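Local coordinates for L protein (CAS virus, PDB 5MV0) that probably supplies, through its N-terminal domain, the endonuclease of the cap-snatching machinery that takes capped primers from host messenger RNA for viral transcription, at residues K11-I14 against L15-S19; G151-P154 against E155-F159; E160-K163 against L164-I168. All blocks are in the same frame, centred on the assembly; numbering follows the deposited sequence.

How the contacts relate
Contact 1 lies in helix 4-20. Contacts 2 and 3 follow much later in the chain, on helix 155-170: contact 2 at its start with the preceding loop, contact 3 in its later turns. The centres of contacts 1 and 2 are about 11 Å apart; contact 3 is about 14 Å from each. Helix 4-20 packs on helix 155-170. V13 and I17 of contact 1 meet L157 of contact 2 and L161 of contact 3. Contacts 2 and 3 adjoin in sequence. All three contacts fall in the range of the arenavirus cap-snatching family (PDDEXK clan), and together they join the first helix of the chain to a late one.

Contact 1. Residues K11-I14 against L15-S19; sequences KNVI and LEILS
K11 O starts a run of backbone bonds in the middle of alpha-helix 4-20 by accepting from L15, with L15 N 2.8 Å from K11 O. The side chain of L15 leans back over the same oxygen, its CG 3.2 Å from K11 O. The ammonium of K11 leads off to a salt bridge with D32. E16 N donates to N12 O at 2.9 Å. The side chains of these two residues are also linked: a water lies 2.8 Å from both N12 OD1 and E16 OE2 and bridges them, though its protons are not settled. Both side chains also bond outside the segment: N12 OD1 takes the backbone N-H of T206, and E16 OE1 takes that of D32 of the third subunit. V13 O receives the N-H of I17 in a nearly straight bond, 169° at the hydrogen. V13 and I17 lie alongside each other and point the same way. V13 CG1 stands anti to the backbone N (chi1 168°) and meets I17 CD1 at 3.8 Å. I14 repeats the pattern one residue on. Its carbonyl binds L18 N, and its CG2 branch runs beside L18 CD1 at 4.0 Å. I14 also touches L37 of helix 34-57, while L18 packs on L15 of the second subunit. At the far end of the segment, L15 O holds two donors of S19 from opposite faces of its plane: S19 N at 3.0 Å and S19 OG at 2.8 Å.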
# COMPACT_ATOMS: atom_id res chain seq x y z
N LYS B 11 -8.64 7.12 8.46
CA LYS B 11 -7.38 6.38 8.53
C LYS B 11 -7.46 5.08 7.74
O LYS B 11 -6.53 4.72 7.00
CB LYS B 11 -7.00 6.09 9.98
CG LYS B 11 -6.56 7.32 10.76
CD LYS B 11 -5.86 6.96 12.06
CE LYS B 11 -6.84 6.46 13.10
NZ LYS B 11 -6.47 6.97 14.46
N ASN B 12 -8.58 4.38 7.86
CA ASN B 12 -8.76 3.14 7.12
C ASN B 12 -8.79 3.39 5.61
O ASN B 12 -8.18 2.64 4.84
CB ASN B 12 -10.03 2.46 7.61
CG ASN B 12 -10.31 1.16 6.89
OD1 ASN B 12 -11.06 1.14 5.92
ND2 ASN B 12 -9.70 0.08 7.36
N VAL B 13 -9.49 4.44 5.16
CA VAL B 13 -9.48 4.81 3.74
C VAL B 13 -8.06 5.04 3.26
O VAL B 13 -7.63 4.51 2.23
CB VAL B 13 -10.36 6.06 3.50
CG1 VAL B 13 -10.13 6.62 2.07
CG2 VAL B 13 -11.84 5.76 3.76
N ILE B 14 -7.29 5.85 3.99
CA ILE B 14 -5.92 6.15 3.56
C ILE B 14 -5.08 4.88 3.54
O ILE B 14 -4.32 4.62 2.59
CB ILE B 14 -5.31 7.24 4.46
CG1 ILE B 14 -6.05 8.57 4.27
CG2 ILE B 14 -3.84 7.38 4.18
CD1 ILE B 14 -5.51 9.69 5.18
N LEU B 15 -5.21 4.06 4.58
CA LEU B 15 -4.46 2.80 4.62
C LEU B 15 -4.79 1.93 3.42
O LEU B 15 -3.89 1.30 2.84
CB LEU B 15 -4.75 2.05 5.92
CG LEU B 15 -4.08 2.61 7.19
CD1 LEU B 15 -4.71 2.03 8.47
CD2 LEU B 15 -2.59 2.33 7.19
N GLU B 16 -6.07 1.85 3.06
CA GLU B 16 -6.44 1.01 1.92
C GLU B 16 -5.89 1.56 0.62
O GLU B 16 -5.39 0.80 -0.22
CB GLU B 16 -7.97 0.86 1.83
CG GLU B 16 -8.38 -0.11 0.72
CD GLU B 16 -9.87 -0.42 0.67
OE1 GLU B 16 -10.24 -1.46 0.08
OE2 GLU B 16 -10.67 0.37 1.22
N ILE B 17 -5.99 2.87 0.42
CA ILE B 17 -5.44 3.49 -0.79
C ILE B 17 -3.95 3.24 -0.92
O ILE B 17 -3.45 2.93 -2.01
CB ILE B 17 -5.74 5.00 -0.79
CG1 ILE B 17 -7.24 5.23 -0.98
CG2 ILE B 17 -4.93 5.69 -1.89
CD1 ILE B 17 -7.64 6.71 -0.83
N LEU B 18 -3.21 3.40 0.17
CA LEU B 18 -1.78 3.18 0.11
C LEU B 18 -1.42 1.71 -0.06
O LEU B 18 -0.31 1.40 -0.50
CB LEU B 18 -1.09 3.76 1.36
CG LEU B 18 -1.31 5.28 1.59
CD1 LEU B 18 -0.49 5.78 2.77
CD2 LEU B 18 -1.02 6.11 0.35
N SER B 19 -2.33 0.79 0.31
CA SER B 19 -2.11 -0.62 -0.00
C SER B 19 -2.29 -0.89 -1.49
O SER B 19 -1.56 -1.70 -2.08
CB SER B 19 -3.08 -1.49 0.81
OG SER B 19 -2.93 -1.27 2.21
O HOH W 1 -11.40 2.10 3.32

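Contact 2. Residues G151-P154 against E155-F159; sequences GNVP and ERLLF
V153 and L158 form the apolar centre. They cross at about a right angle, and V153 CG1 presses on L158 CD2 at 3.4 Å, tighter than usual for two carbons. CG1 is the methyl anti to the backbone N (chi1 -178°), which puts it toward L158. The same methyl reaches L157 CB at 4.2 Å. Next to it, the ring of P154 lies alongside L157, and the two point the same way. P154 CD meets L157 CD1 at 4.0 Å. I17 of helix 4-20 touches both V153 and L157, and I48 of helix 34-57 touches L158. P154 O takes two backbone N-H groups, one of them weakly. L157 N donates to P154 O at 3.0 Å, from above the carbonyl plane, 51° out of it. L158 N adds the weak bond to P154 O at 3.5 Å. Farther out, R156 sends its guanidinium away from the loop, with NH2 bonded to S201 OG and NE in a salt bridge with E160. The arrangement is that of a helix N-terminus: P154 occupies the N-cap position of helix 155-170, and V153 ahead of it folds its side chain against the first turn.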
# COMPACT_ATOMS: atom_id res chain seq x y z
N GLY B 151 -7.31 6.06 -11.59
CA GLY B 151 -6.44 4.95 -11.97
C GLY B 151 -6.89 3.65 -11.32
O GLY B 151 -8.06 3.27 -11.40
N ASN B 152 -5.96 2.97 -10.64
CA ASN B 152 -6.29 1.73 -9.95
C ASN B 152 -7.02 1.93 -8.63
O ASN B 152 -7.46 0.95 -8.03
CB ASN B 152 -5.01 0.94 -9.67
CG ASN B 152 -4.25 0.61 -10.92
OD1 ASN B 152 -4.79 0.02 -11.85
ND2 ASN B 152 -2.98 1.03 -10.97
N VAL B 153 -7.14 3.16 -8.14
CA VAL B 153 -7.82 3.40 -6.87
C VAL B 153 -9.32 3.52 -7.11
O VAL B 153 -9.74 4.35 -7.93
CB VAL B 153 -7.28 4.64 -6.16
CG1 VAL B 153 -7.99 4.81 -4.83
CG2 VAL B 153 -5.79 4.53 -5.95
N PRO B 154 -10.15 2.73 -6.43
CA PRO B 154 -11.61 2.84 -6.61
C PRO B 154 -12.10 4.26 -6.34
O PRO B 154 -11.68 4.91 -5.37
CB PRO B 154 -12.18 1.85 -5.58
CG PRO B 154 -11.05 0.90 -5.26
CD PRO B 154 -9.78 1.70 -5.44
N GLU B 155 -13.01 4.73 -7.19
CA GLU B 155 -13.49 6.11 -7.07
C GLU B 155 -14.15 6.37 -5.73
O GLU B 155 -14.10 7.49 -5.22
CB GLU B 155 -14.47 6.46 -8.20
CG GLU B 155 -14.73 7.96 -8.24
CD GLU B 155 -15.75 8.39 -9.29
OE1 GLU B 155 -16.27 7.53 -10.03
OE2 GLU B 155 -16.02 9.61 -9.35
N ARG B 156 -14.76 5.34 -5.13
CA ARG B 156 -15.40 5.54 -3.83
C ARG B 156 -14.39 5.98 -2.78
O ARG B 156 -14.71 6.77 -1.88
CB ARG B 156 -16.11 4.26 -3.40
CG ARG B 156 -16.91 4.40 -2.12
CD ARG B 156 -17.90 5.54 -2.23
NE ARG B 156 -18.64 5.76 -0.99
CZ ARG B 156 -19.85 5.27 -0.75
NH1 ARG B 156 -20.48 4.53 -1.66
NH2 ARG B 156 -20.44 5.54 0.41
N LEU B 157 -13.15 5.48 -2.86
CA LEU B 157 -12.15 5.86 -1.87
C LEU B 157 -11.68 7.30 -2.08
O LEU B 157 -11.45 8.03 -1.10
CB LEU B 157 -10.98 4.88 -1.91
CG LEU B 157 -11.30 3.44 -1.51
CD1 LEU B 157 -10.04 2.56 -1.55
CD2 LEU B 157 -11.95 3.39 -0.12
N LEU B 158 -11.52 7.74 -3.33
CA LEU B 158 -11.25 9.15 -3.60
C LEU B 158 -12.36 10.02 -3.05
O LEU B 158 -12.10 11.11 -2.52
CB LEU B 158 -11.11 9.41 -5.10
CG LEU B 158 -9.76 9.31 -5.79
CD1 LEU B 158 -8.75 10.35 -5.25
CD2 LEU B 158 -9.22 7.91 -5.66
N PHE B 159 -13.61 9.58 -3.22
CA PHE B 159 -14.74 10.30 -2.66
C PHE B 159 -14.65 10.39 -1.14
O PHE B 159 -14.88 11.45 -0.56
CB PHE B 159 -16.06 9.63 -3.06
CG PHE B 159 -17.23 10.13 -2.26
CD1 PHE B 159 -17.78 11.38 -2.54
CD2 PHE B 159 -17.73 9.40 -1.19
CE1 PHE B 159 -18.83 11.88 -1.77
CE2 PHE B 159 -18.78 9.90 -0.42
CZ PHE B 159 -19.34 11.13 -0.71

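Contact 3. Residues E160-K163 against L164-I168; sequences ELLK and LSLSI
E160 and L164 open the set of backbone bonds that joins these turns of helix 155-170. L164 N donates to E160 O at 2.9 Å. L166 N follows to L162 O at 3.0 Å, and S167 N to K163 O at 2.9 Å. S165 N to L161 O is longer, at 3.2 Å.

A side-chain hydroxyl adds to these bonds. S165 OG sits between the backbone N and the carbonyl carbon (chi1 70°), which turns it back toward the preceding turn. There it lies 2.9 Å from L161 O and 3.1 Å from L162 O. Its one proton can serve either oxygen, and the choice is not settled. S165 was modelled in two conformers, so this hydroxyl contact is doubtful.

A further kind of interaction is side-chain packing. L162 and L166 lie side by side and point the same way, with L162 CD1 4.0 Å from L166 CD1. E160 bends at chi2 (-64°), which brings its carboxylate over L164. E160 OE1 comes to 3.6 Å from L164 CG. The two side chains cross obliquely, and L164 CD1 also lies near that oxygen. The other oxygen, OE2, turns to R156.

Two more polar ends are taken up elsewhere: K163 NZ by L199 O, and S167 OG by D6 in helix 4-20. Three other helices pack on this one. L161 touches A41 of helix 34-57. S165 lies against A38 and I42 of the same helix, and L162 and L166 pack on L187 of helix 181-192.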
# COMPACT_ATOMS: atom_id res chain seq x y z
N GLU B 160 -14.34 9.27 -0.48
CA GLU B 160 -14.30 9.27 0.98
C GLU B 160 -13.19 10.17 1.52
O GLU B 160 -13.35 10.75 2.60
CB GLU B 160 -14.11 7.84 1.51
CG GLU B 160 -15.31 6.95 1.25
CD GLU B 160 -16.56 7.42 1.98
OE1 GLU B 160 -16.44 8.00 3.08
OE2 GLU B 160 -17.68 7.21 1.46
N LEU B 161 -12.07 10.28 0.81
CA LEU B 161 -11.04 11.23 1.23
C LEU B 161 -11.63 12.63 1.33
O LEU B 161 -11.38 13.36 2.29
CB LEU B 161 -9.87 11.25 0.24
CG LEU B 161 -8.96 10.04 0.15
CD1 LEU B 161 -7.85 10.37 -0.83
CD2 LEU B 161 -8.39 9.70 1.54
N LEU B 162 -12.44 12.99 0.35
CA LEU B 162 -13.03 14.33 0.28
C LEU B 162 -14.13 14.50 1.32
O LEU B 162 -14.16 15.49 2.06
CB LEU B 162 -13.55 14.56 -1.13
CG LEU B 162 -14.29 15.88 -1.43
CD1 LEU B 162 -13.32 17.06 -1.37
CD2 LEU B 162 -15.00 15.79 -2.80
N LYS B 163 -15.07 13.55 1.39
CA LYS B 163 -16.19 13.69 2.31
C LYS B 163 -15.75 13.64 3.77
O LYS B 163 -16.24 14.42 4.60
CB LYS B 163 -17.24 12.60 2.05
CG LYS B 163 -18.35 12.68 3.09
CD LYS B 163 -19.36 11.59 2.98
CE LYS B 163 -20.46 11.82 3.99
NZ LYS B 163 -21.52 10.78 3.86
N LEU B 164 -14.84 12.72 4.11
CA LEU B 164 -14.45 12.57 5.51
C LEU B 164 -13.56 13.72 5.96
O LEU B 164 -13.65 14.17 7.11
CB LEU B 164 -13.75 11.23 5.75
CG LEU B 164 -14.63 10.00 5.51
CD1 LEU B 164 -13.83 8.71 5.66
CD2 LEU B 164 -15.85 10.01 6.44
N SER B 165 -12.68 14.20 5.08
CA SER B 165 -11.86 15.35 5.46
C SER B 165 -12.73 16.60 5.65
O SER B 165 -12.51 17.36 6.60
CB SER B 165 -10.76 15.59 4.42
OG SER B 165 -11.29 16.07 3.20
N LEU B 166 -13.72 16.81 4.77
CA LEU B 166 -14.61 17.97 4.92
C LEU B 166 -15.47 17.86 6.18
O LEU B 166 -15.72 18.86 6.85
CB LEU B 166 -15.51 18.13 3.70
CG LEU B 166 -14.83 18.77 2.49
CD1 LEU B 166 -15.77 18.76 1.29
CD2 LEU B 166 -14.36 20.19 2.81
N SER B 167 -15.94 16.65 6.49
CA SER B 167 -16.70 16.46 7.72
C SER B 167 -15.87 16.81 8.95
O SER B 167 -16.35 17.50 9.86
CB SER B 167 -17.19 15.01 7.79
OG SER B 167 -17.87 14.80 9.00
N ILE B 168 -14.62 16.34 8.99
CA ILE B 168 -13.71 16.71 10.08
C ILE B 168 -13.51 18.22 10.14
O ILE B 168 -13.68 18.84 11.19
CB ILE B 168 -12.36 15.98 9.91
CG1 ILE B 168 -12.52 14.50 10.28
CG2 ILE B 168 -11.27 16.65 10.73
CD1 ILE B 168 -11.38 13.64 9.80